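Local coordinates for protein mandelate racemase/muconate lactonizing enzyme (Jannaschia sp., PDB 4J3Z) that probably catalyses an enolase-superfamily reaction, such as an isomerisation, that begins by removing a proton from beside a carboxylate, at residues D[180-186]-D[221-225]; D[243-247]-D[271-277]; D[95-100]-D[284-290]. All coordinates share one frame; numbering follows the deposited sequence. Where two conformers were deposited one is given.

Contact 1: residues D[180-186]-D[221-225]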
loop_
_atom_site.group_PDB
_atom_site.type_symbol
_atom_site.label_atom_id
_atom_site.label_comp_id
_atom_site.label_asym_id
_atom_site.label_seq_id
_atom_site.Cartn_x
_atom_site.Cartn_y
_atom_site.Cartn_z
ATOM N N MET D 180 10.865 -2.769 27.166
ATOM C CA MET D 180 11.860 -1.783 26.764
ATOM C C MET D 180 13.227 -2.194 27.322
ATOM O O MET D 180 13.342 -2.439 28.519
ATOM C CB MET D 180 11.449 -0.408 27.306
ATOM C CG MET D 180 12.147 0.789 26.693
ATOM S SD MET D 180 11.908 0.962 24.918
ATOM C CE MET D 180 10.251 1.640 24.844
ATOM N N PRO D 181 14.260 -2.291 26.459
ATOM C CA PRO D 181 15.597 -2.640 26.942
ATOM C C PRO D 181 16.170 -1.575 27.866
ATOM O O PRO D 181 16.013 -0.377 27.609
ATOM C CB PRO D 181 16.436 -2.731 25.654
ATOM C CG PRO D 181 15.658 -2.001 24.612
ATOM C CD PRO D 181 14.219 -2.196 24.988
ATOM N N ALA D 182 16.814 -2.014 28.942
ATOM C CA ALA D 182 17.451 -1.109 29.898
ATOM C C ALA D 182 18.649 -0.431 29.261
ATOM O O ALA D 182 19.307 -1.007 28.381
ATOM C CB ALA D 182 17.884 -1.879 31.139
ATOM N N LEU D 183 18.958 0.780 29.711
ATOM C CA LEU D 183 20.188 1.438 29.278
ATOM C C LEU D 183 21.439 0.585 29.526
ATOM O O LEU D 183 22.382 0.627 28.740
ATOM C CB LEU D 183 20.331 2.819 29.919
ATOM C CG LEU D 183 19.544 3.955 29.259
ATOM C CD1 LEU D 183 19.620 5.204 30.108
ATOM C CD2 LEU D 183 20.037 4.246 27.846
ATOM N N SER D 184 21.424 -0.220 30.590
ATOM C CA SER D 184 22.557 -1.081 30.937
ATOM C C SER D 184 22.678 -2.286 30.009
ATOM O O SER D 184 23.788 -2.783 29.779
ATOM C CB SER D 184 22.445 -1.556 32.387
ATOM O OG SER D 184 21.337 -2.436 32.525
ATOM N N ASP D 185 21.527 -2.754 29.507
ATOM C CA ASP D 185 21.449 -3.876 28.558
ATOM C C ASP D 185 21.991 -3.465 27.198
ATOM O O ASP D 185 22.580 -4.275 26.489
ATOM C CB ASP D 185 20.001 -4.351 28.362
ATOM C CG ASP D 185 19.414 -5.053 29.592
ATOM O OD1 ASP D 185 20.161 -5.696 30.368
ATOM O OD2 ASP D 185 18.169 -4.980 29.756
ATOM N N ILE D 186 21.768 -2.208 26.836
ATOM C CA ILE D 186 22.210 -1.649 25.557
ATOM C C ILE D 186 23.711 -1.419 25.676
ATOM O O ILE D 186 24.514 -1.890 24.852
ATOM C CB ILE D 186 21.454 -0.334 25.255
ATOM C CG1 ILE D 186 19.944 -0.593 25.181
ATOM C CG2 ILE D 186 21.947 0.310 23.968
ATOM C CD1 ILE D 186 19.072 0.626 25.417
ATOM N N ARG D 221 16.150 0.887 19.221
ATOM C CA ARG D 221 17.148 1.533 20.075
ATOM C C ARG D 221 18.399 0.669 20.230
ATOM O O ARG D 221 19.508 1.184 20.187
ATOM C CB ARG D 221 16.578 1.825 21.462
ATOM C CG ARG D 221 15.584 2.978 21.515
ATOM C CD ARG D 221 14.967 3.060 22.900
ATOM N NE ARG D 221 15.942 3.462 23.917
ATOM C CZ ARG D 221 15.829 3.198 25.215
ATOM N NH1 ARG D 221 14.785 2.510 25.670
ATOM N NH2 ARG D 221 16.761 3.614 26.059
ATOM N N LEU D 222 18.216 -0.643 20.402
ATOM C CA LEU D 222 19.338 -1.562 20.617
ATOM C C LEU D 222 20.139 -1.737 19.334
ATOM O O LEU D 222 21.380 -1.666 19.344
ATOM C CB LEU D 222 18.828 -2.913 21.133
ATOM C CG LEU D 222 19.814 -4.009 21.549
ATOM C CD1 LEU D 222 20.830 -3.497 22.552
ATOM C CD2 LEU D 222 19.031 -5.180 22.128
ATOM N N ALA D 223 19.419 -1.942 18.229
ATOM C CA ALA D 223 20.018 -2.076 16.904
ATOM C C ALA D 223 20.878 -0.863 16.550
ATOM O O ALA D 223 21.877 -0.986 15.834
ATOM C CB ALA D 223 18.929 -2.278 15.866
ATOM N N LYS D 224 20.487 0.276 17.062
ATOM C CA LYS D 224 21.195 1.521 16.929
ATOM C C LYS D 224 22.530 1.595 17.645
ATOM O O LYS D 224 23.432 2.248 17.185
ATOM C CB LYS D 224 20.298 2.733 17.223
ATOM C CG LYS D 224 19.467 3.223 16.055
ATOM C CD LYS D 224 20.225 3.102 14.760
ATOM C CE LYS D 224 19.369 2.742 13.584
ATOM N NZ LYS D 224 19.860 3.241 12.293
ATOM N N ALA D 225 22.622 0.920 18.781
ATOM C CA ALA D 225 23.868 0.901 19.574
ATOM C C ALA D 225 24.885 -0.066 19.002
ATOM O O ALA D 225 26.094 0.170 19.087
ATOM C CB ALA D 225 23.590 0.556 21.024
#
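The guanidinium of R221 lies among three side chains of the 180-186 segment. CD1 of I186 sits over one face, 3.8 Å above the plane and displaced toward the rim, while CG of M180 comes in at the edge in plane, 3.3 Å from R221 NH1. L183 CD2 lies near the plane beside R221 NH2. The sulfur of M180 also accepts a weak hydrogen bond from R221 NH1, at 3.4 Å and an N-H...S angle of 143°. The methionine chain leaves with CG anti to the backbone N (chi1 -164°) and then bends at chi2 and chi3, which brings CG and SD together against NH1. Further along the helix, I186 turns its other branch, CG2, onto CB of A225 at 3.4 Å, and L222 CD1 rests against I186 CA at 3.8 Å.

Behind this shell, A182 is the N-cap of helix 183-200; its O accepts I186 N, and its own N makes a weak bond to D185 OD2, three residues on, half of a capping box. R221 NH2 forms salt bridges with D205 and D230 of the second subunit, whose L232 packs on M180, so the contact also belongs to a subunit interface. Helices 183-200 and 216-226 follow consecutive parallel strands, and their packing is that of neighbouring outer helices in an enolase-type beta/alpha barrel.

Contact 2: residues D[243-247]-D[271-277]; sequences LPGLS and QALHHGA
The carbonyl O of Q271 is gripped twice by H275, the residue that meets L243 and P244 across the contact. It accepts the backbone N of H275 at 3.2 Å and its ring ND1 at 3.1 Å, both weak bonds, the second with an N-H...O angle of 133°. Tied back in this way, the imidazole presents one face to the 243-247 segment. P244 CA stands 3.4 Å from the ring centroid and only 7° off the ring normal, a CH-pi contact almost over the centre, with the proline CB also reaching the NE2 and CE1 side. CB of S247 approaches the edge of the same ring near its plane, 4.0 Å from H275 CD2. The carbonyl O of L243 packs at 3.2 Å from H275 CB, and the same oxygen accepts the backbone N of L246.

Beside the histidine the contact is aliphatic. L243 splits its two methyls, CD1 against Q271 CB and CD2 against A272 CB. L246 holds its CG anti to the carbonyl carbon (chi1 -72°), and its CD1 lies between two alanines, 4.1 Å from A272 CB and 4.0 Å from A277 CB. These alanines are brought together by the Schellman motif that ends helix 266-274: G276 takes a positive phi, and A277 N bonds back to A272 O at 3.0 Å.

Q271 also packs on Q271 of the third subunit, and L263 covers L243. The contact thus joins the start of helix 246-252 to the end of helix 266-274, the helices before and after strand 257-259, and T259 of that strand touches L246, A272 and A277 from the barrel side.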
loop_
_atom_site.group_PDB
_atom_site.type_symbol
_atom_site.label_atom_id
_atom_site.label_comp_id
_atom_site.label_asym_id
_atom_site.label_seq_id
_atom_site.Cartn_x
_atom_site.Cartn_y
_atom_site.Cartn_z
ATOM N N LEU D 243 4.893 -11.165 14.412
ATOM C CA LEU D 243 5.573 -11.057 13.116
ATOM C C LEU D 243 5.282 -9.795 12.306
ATOM O O LEU D 243 6.158 -9.352 11.551
ATOM C CB LEU D 243 5.331 -12.299 12.259
ATOM C CG LEU D 243 5.797 -13.602 12.901
ATOM C CD1 LEU D 243 5.351 -14.804 12.095
ATOM C CD2 LEU D 243 7.296 -13.613 13.161
ATOM N N PRO D 244 4.079 -9.193 12.462
ATOM C CA PRO D 244 3.904 -7.903 11.785
ATOM C C PRO D 244 4.798 -6.810 12.350
ATOM O O PRO D 244 4.858 -5.728 11.787
ATOM C CB PRO D 244 2.422 -7.560 12.030
ATOM C CG PRO D 244 1.768 -8.876 12.308
ATOM C CD PRO D 244 2.810 -9.673 13.043
ATOM N N GLY D 245 5.478 -7.088 13.454
ATOM C CA GLY D 245 6.361 -6.111 14.078
ATOM C C GLY D 245 7.787 -6.165 13.569
ATOM O O GLY D 245 8.598 -5.304 13.905
ATOM N N LEU D 246 8.096 -7.183 12.766
ATOM C CA LEU D 246 9.420 -7.293 12.154
ATOM C C LEU D 246 9.664 -6.176 11.158
ATOM O O LEU D 246 10.770 -5.630 11.096
ATOM C CB LEU D 246 9.614 -8.645 11.472
ATOM C CG LEU D 246 9.790 -9.850 12.393
ATOM C CD1 LEU D 246 10.101 -11.102 11.597
ATOM C CD2 LEU D 246 10.830 -9.609 13.469
ATOM N N SER D 247 8.619 -5.847 10.401
ATOM C CA SER D 247 8.625 -4.792 9.380
ATOM C C SER D 247 9.219 -3.456 9.838
ATOM O O SER D 247 10.104 -2.937 9.185
ATOM C CB SER D 247 7.196 -4.592 8.834
ATOM O OG SER D 247 7.191 -3.792 7.668
ATOM N N GLN D 271 5.057 -15.557 6.619
ATOM C CA GLN D 271 4.706 -14.293 7.283
ATOM C C GLN D 271 5.925 -13.507 7.785
ATOM O O GLN D 271 5.918 -12.285 7.770
ATOM C CB GLN D 271 3.710 -14.548 8.417
ATOM C CG GLN D 271 2.254 -14.506 7.963
ATOM C CD GLN D 271 1.393 -15.606 8.566
ATOM O OE1 GLN D 271 0.723 -16.341 7.835
ATOM N NE2 GLN D 271 1.395 -15.723 9.904
ATOM N N ALA D 272 6.965 -14.204 8.226
ATOM C CA ALA D 272 8.204 -13.546 8.665
ATOM C C ALA D 272 8.982 -13.019 7.464
ATOM O O ALA D 272 9.719 -12.036 7.563
ATOM C CB ALA D 272 9.068 -14.500 9.482
ATOM N N LEU D 273 8.821 -13.692 6.328
ATOM C CA LEU D 273 9.451 -13.260 5.085
ATOM C C LEU D 273 8.735 -12.048 4.500
ATOM O O LEU D 273 9.376 -11.139 3.965
ATOM C CB LEU D 273 9.496 -14.407 4.083
ATOM C CG LEU D 273 10.519 -15.511 4.378
ATOM C CD1 LEU D 273 10.320 -16.663 3.410
ATOM C CD2 LEU D 273 11.954 -15.001 4.316
ATOM N N HIS D 274 7.412 -12.039 4.614
ATOM C CA HIS D 274 6.639 -10.904 4.128
ATOM C C HIS D 274 6.855 -9.659 4.981
ATOM O O HIS D 274 6.626 -8.533 4.508
ATOM C CB HIS D 274 5.155 -11.244 4.017
ATOM C CG HIS D 274 4.743 -11.682 2.644
ATOM N ND1 HIS D 274 3.919 -12.766 2.420
ATOM C CD2 HIS D 274 5.043 -11.180 1.423
ATOM C CE1 HIS D 274 3.733 -12.913 1.120
ATOM N NE2 HIS D 274 4.404 -11.965 0.494
ATOM N N HIS D 275 7.337 -9.847 6.211
ATOM C CA HIS D 275 7.503 -8.728 7.122
ATOM C C HIS D 275 8.936 -8.251 7.305
ATOM O O HIS D 275 9.191 -7.360 8.117
ATOM C CB HIS D 275 6.825 -9.015 8.470
ATOM C CG HIS D 275 5.353 -8.739 8.472
ATOM N ND1 HIS D 275 4.412 -9.722 8.696
ATOM C CD2 HIS D 275 4.659 -7.594 8.260
ATOM C CE1 HIS D 275 3.203 -9.191 8.635
ATOM N NE2 HIS D 275 3.325 -7.902 8.370
ATOM N N GLY D 276 9.865 -8.823 6.548
ATOM C CA GLY D 276 11.201 -8.259 6.456
ATOM C C GLY D 276 12.377 -9.069 6.966
ATOM O O GLY D 276 13.529 -8.673 6.765
ATOM N N ALA D 277 12.116 -10.189 7.632
ATOM C CA ALA D 277 13.202 -11.075 8.016
ATOM C C ALA D 277 13.887 -11.550 6.748
ATOM O O ALA D 277 13.220 -11.883 5.774
ATOM C CB ALA D 277 12.682 -12.261 8.818
#

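Contact 3: residues D[95-100]-D[284-290]; sequences FSGLEM and LGRAGGI
F95 opens the helical side by turning the edge of its ring, in plane, to the carbonyl O of G288, with CE2 at 3.6 Å. One residue on, S96 brings CB to 3.1 Å from L284 O and 3.4 Å from G289 N; its OG is bonded to F92 O in its own helix. The alpha carbons of S96 and G289 come within 4.0 Å, and because G289 has no beta carbon, E99 OE1 can lie beside its CA. E99 sends CG anti to its backbone N (chi1 -175°) and bends at chi2, so that OE1 accepts I290 N on its syn side at 2.7 Å, 18° out of the carboxylate plane. OE2 takes W291 N, so the carboxylate holds two amides at the start of helix 290-302. With an alanine here, those amides would probably lose their anionic partner and that helix start its tie to helix 89-109. M100 extends beyond CG to set CE against L284 CB at 3.6 Å, while its side chain crosses that of I290 at about a right angle, CG against CG1. Helix 315-327 packs on M100 and L284, and helix 71-80 covers F95 and E99.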
loop_
_atom_site.group_PDB
_atom_site.type_symbol
_atom_site.label_atom_id
_atom_site.label_comp_id
_atom_site.label_asym_id
_atom_site.label_seq_id
_atom_site.Cartn_x
_atom_site.Cartn_y
_atom_site.Cartn_z
ATOM N N PHE D 95 5.584 -34.364 15.201
ATOM C CA PHE D 95 5.701 -34.899 13.846
ATOM C C PHE D 95 7.114 -34.796 13.270
ATOM O O PHE D 95 7.578 -35.718 12.589
ATOM C CB PHE D 95 4.712 -34.210 12.891
ATOM C CG PHE D 95 4.893 -34.612 11.454
ATOM C CD1 PHE D 95 4.359 -35.806 10.980
ATOM C CD2 PHE D 95 5.631 -33.811 10.581
ATOM C CE1 PHE D 95 4.553 -36.189 9.663
ATOM C CE2 PHE D 95 5.826 -34.192 9.267
ATOM C CZ PHE D 95 5.295 -35.384 8.809
ATOM N N SER D 96 7.778 -33.669 13.524
ATOM C CA SER D 96 9.077 -33.380 12.926
ATOM C C SER D 96 10.091 -34.440 13.305
ATOM O O SER D 96 10.779 -34.993 12.437
ATOM C CB SER D 96 9.574 -32.002 13.351
ATOM O OG SER D 96 8.520 -31.059 13.346
ATOM N N GLY D 97 10.176 -34.725 14.605
ATOM C CA GLY D 97 11.033 -35.788 15.109
ATOM C C GLY D 97 10.847 -37.057 14.309
ATOM O O GLY D 97 11.809 -37.617 13.776
ATOM N N LEU D 98 9.592 -37.481 14.196
ATOM C CA LEU D 98 9.229 -38.707 13.484
ATOM C C LEU D 98 9.527 -38.638 11.983
ATOM O O LEU D 98 10.027 -39.616 11.408
ATOM C CB LEU D 98 7.761 -39.046 13.738
ATOM C CG LEU D 98 7.296 -38.923 15.198
ATOM C CD1 LEU D 98 5.776 -38.995 15.270
ATOM C CD2 LEU D 98 7.940 -39.974 16.103
ATOM N N GLU D 99 9.326 -37.495 11.384
ATOM C CA GLU D 99 9.621 -37.266 9.999
ATOM C C GLU D 99 11.094 -37.376 9.686
ATOM O O GLU D 99 11.465 -37.963 8.712
ATOM C CB GLU D 99 9.035 -35.898 9.572
ATOM C CG GLU D 99 9.141 -35.525 8.123
ATOM C CD GLU D 99 10.249 -34.558 7.826
ATOM O OE1 GLU D 99 11.295 -34.588 8.442
ATOM O OE2 GLU D 99 10.064 -33.753 6.959
ATOM N N MET D 100 11.919 -36.804 10.538
ATOM C CA MET D 100 13.375 -37.027 10.458
ATOM C C MET D 100 13.705 -38.523 10.471
ATOM O O MET D 100 14.566 -38.987 9.714
ATOM C CB MET D 100 14.116 -36.369 11.617
ATOM C CG MET D 100 13.995 -34.857 11.761
ATOM S SD MET D 100 14.963 -34.427 13.210
ATOM C CE MET D 100 14.668 -32.671 13.383
ATOM N N LEU D 284 14.447 -27.591 13.217
ATOM C CA LEU D 284 13.798 -28.632 12.423
ATOM C C LEU D 284 12.849 -29.515 13.226
ATOM O O LEU D 284 11.836 -29.966 12.699
ATOM C CB LEU D 284 14.836 -29.464 11.664
ATOM C CG LEU D 284 15.077 -29.112 10.191
ATOM C CD1 LEU D 284 14.933 -27.624 9.891
ATOM C CD2 LEU D 284 16.438 -29.607 9.734
ATOM N N GLY D 285 13.167 -29.732 14.500
ATOM C CA GLY D 285 12.338 -30.548 15.389
ATOM C C GLY D 285 11.059 -29.881 15.850
ATOM O O GLY D 285 10.297 -30.466 16.618
ATOM N N ARG D 286 10.835 -28.652 15.386
ATOM C CA ARG D 286 9.618 -27.883 15.654
ATOM C C ARG D 286 8.929 -27.457 14.354
ATOM O O ARG D 286 7.698 -27.536 14.241
ATOM C CB ARG D 286 9.966 -26.644 16.486
ATOM C CG ARG D 286 8.926 -25.528 16.490
ATOM C CD ARG D 286 9.296 -24.436 17.475
ATOM N NE ARG D 286 9.194 -24.901 18.856
ATOM C CZ ARG D 286 9.878 -24.398 19.887
ATOM N NH1 ARG D 286 10.749 -23.404 19.714
ATOM N NH2 ARG D 286 9.700 -24.908 21.101
ATOM N N ALA D 287 9.727 -26.989 13.391
ATOM C CA ALA D 287 9.224 -26.389 12.139
ATOM C C ALA D 287 8.340 -27.308 11.300
ATOM O O ALA D 287 7.519 -26.835 10.515
ATOM C CB ALA D 287 10.381 -25.877 11.292
ATOM N N GLY D 288 8.523 -28.615 11.452
ATOM C CA GLY D 288 7.773 -29.584 10.661
ATOM C C GLY D 288 8.646 -30.624 9.997
ATOM O O GLY D 288 8.148 -31.449 9.228
ATOM N N GLY D 289 9.950 -30.572 10.283
ATOM C CA GLY D 289 10.893 -31.593 9.815
ATOM C C GLY D 289 11.773 -31.200 8.643
ATOM O O GLY D 289 11.796 -30.050 8.216
ATOM N N ILE D 290 12.494 -32.181 8.112
ATOM C CA ILE D 290 13.494 -31.953 7.060
ATOM C C ILE D 290 12.872 -31.482 5.736
ATOM O O ILE D 290 13.419 -30.597 5.075
ATOM C CB ILE D 290 14.335 -33.224 6.832
ATOM C CG1 ILE D 290 14.909 -33.717 8.165
ATOM C CG2 ILE D 290 15.433 -32.977 5.807
ATOM C CD1 ILE D 290 15.543 -35.088 8.108
#

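Overall arrangement
Contact 3 opens first and closes last along the chain: its segments, 95-100 and 284-290, bracket contacts 1 and 2, which follow one another within the enolase-like C-terminal region. The centres of contacts 1 and 2 lie about 21 Å apart, those of 2 and 3 about 23 Å apart, and those of 1 and 3 about 35 Å apart on opposite sides of the chain's centre; none touch. Contacts 1 and 2 each join successive helices around one barrel sheet, whereas contact 3 attaches a helix of the N-terminal domain to the segment after strand 279-280. In this superfamily the active site lies between these two domains, so contact 3 is consistent with fixing their relative placement.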